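Local coordinates for protein Kiaa0380 (Homo sapiens, PDB 1HTJ) that probably binds activated G alpha 12/13 subunits through its RGS-like domain and promotes nucleotide exchange on Rho, linking heterotrimeric G protein signalling to Rho GTPases, at residues V97-P100 against E101-A105. The protein carries 3 engineered substitutions. Sequence-based numbering, arbitrary orientation.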
# COMPACT_ATOMS: atom_id res chain seq x y z
N VAL A 97 5.96 5.35 -10.04
CA VAL A 97 4.57 5.53 -10.40
C VAL A 97 4.63 6.71 -11.37
O VAL A 97 5.12 7.78 -11.03
CB VAL A 97 3.71 5.91 -9.18
CG1 VAL A 97 2.33 6.33 -9.64
CG2 VAL A 97 3.60 4.72 -8.24
N LYS A 98 4.17 6.50 -12.59
CA LYS A 98 4.21 7.57 -13.55
C LYS A 98 3.00 8.49 -13.39
O LYS A 98 1.87 8.03 -13.23
CB LYS A 98 4.27 6.99 -14.97
CG LYS A 98 4.58 8.04 -16.01
CD LYS A 98 4.13 7.63 -17.41
CE LYS A 98 3.90 8.88 -18.27
NZ LYS A 98 2.81 9.76 -17.71
N ILE A 99 3.25 9.80 -13.42
CA ILE A 99 2.18 10.79 -13.28
C ILE A 99 2.45 11.94 -14.25
O ILE A 99 3.57 12.11 -14.73
CB ILE A 99 2.10 11.35 -11.83
CG1 ILE A 99 3.37 12.14 -11.48
CG2 ILE A 99 1.90 10.19 -10.85
CD1 ILE A 99 3.39 12.74 -10.06
N PRO A 100 1.41 12.74 -14.57
CA PRO A 100 1.57 13.87 -15.50
C PRO A 100 2.77 14.76 -15.15
O PRO A 100 2.98 15.11 -13.98
CB PRO A 100 0.25 14.62 -15.36
CG PRO A 100 -0.71 13.51 -15.11
CD PRO A 100 0.02 12.65 -14.11
N GLU A 101 3.52 15.12 -16.18
CA GLU A 101 4.70 15.98 -16.05
C GLU A 101 4.42 17.27 -15.28
O GLU A 101 5.28 17.79 -14.57
CB GLU A 101 5.23 16.34 -17.44
CG GLU A 101 5.73 15.14 -18.24
CD GLU A 101 7.09 14.63 -17.78
OE1 GLU A 101 8.09 15.37 -17.94
OE2 GLU A 101 7.16 13.48 -17.26
N MSE A 102 3.20 17.79 -15.43
CA MSE A 102 2.80 19.02 -14.75
C MSE A 102 2.70 18.75 -13.24
O MSE A 102 3.14 19.56 -12.42
CB MSE A 102 1.44 19.48 -15.29
CG MSE A 102 1.21 20.99 -15.31
SE MSE A 102 2.28 21.96 -16.63
CE MSE A 102 1.64 21.08 -18.22
N LEU A 103 2.12 17.61 -12.89
CA LEU A 103 1.95 17.22 -11.49
C LEU A 103 3.28 16.85 -10.85
O LEU A 103 3.58 17.26 -9.73
CB LEU A 103 0.97 16.04 -11.38
CG LEU A 103 0.59 15.56 -9.98
CD1 LEU A 103 0.08 16.73 -9.14
CD2 LEU A 103 -0.46 14.47 -10.08
N GLN A 104 4.08 16.08 -11.58
CA GLN A 104 5.40 15.64 -11.13
C GLN A 104 6.26 16.82 -10.68
O GLN A 104 7.01 16.73 -9.71
CB GLN A 104 6.12 14.91 -12.26
CG GLN A 104 7.55 14.53 -11.93
CD GLN A 104 7.68 13.05 -11.62
OE1 GLN A 104 6.72 12.43 -11.15
NE2 GLN A 104 8.86 12.49 -11.88
N ALA A 105 6.14 17.93 -11.41
CA ALA A 105 6.90 19.14 -11.10
C ALA A 105 6.46 19.80 -9.80
O ALA A 105 7.29 20.19 -8.99
CB ALA A 105 6.78 20.13 -12.25
O HOH W 1 6.78 9.77 -11.96
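The carboxamide of Gln104 meets Ile99 at its oxygen end, and the isoleucine does not lie over either amide face. Ile99 CG1 is 3.4 Å from Gln104 OE1, and CD1 of the same isoleucine is almost as near. The two side chains cross at about a right angle. Gln104 leaves the helix with CG anti to the backbone N (chi1 175°). A bend at chi2 then turns its amide back along the incoming loop. At the oxygen end, a water lies 2.8 Å from both Gln104 OE1 and Val97 O and can donate to either. At the nitrogen end, NE2 makes a weak hydrogen bond to Leu89 O. Together the water and this weak bond may favour the observed turn of the amide.

Pro100 is the N-cap residue, and its carbonyl starts the helix. Gln104 N donates to Pro100 O at 2.8 Å, with a nearly straight N-H...O angle of 171°. Leu103 N adds a weak, bent bond to the same oxygen. Apolar contacts line this turn. Ile99 CD1 lies 4.0 Å from Leu103 CG, and Pro100 CB packs loosely on Leu103 CB.

This is a local helix start at the surface of the all-helical RGS-like domain. The loop after helix 76-89 turns here into helix 101-112. On helix 118-144, Ile99 touches Ala127, and Leu103 touches Val120 and Glu123, while Val97 rests on helix 58-69.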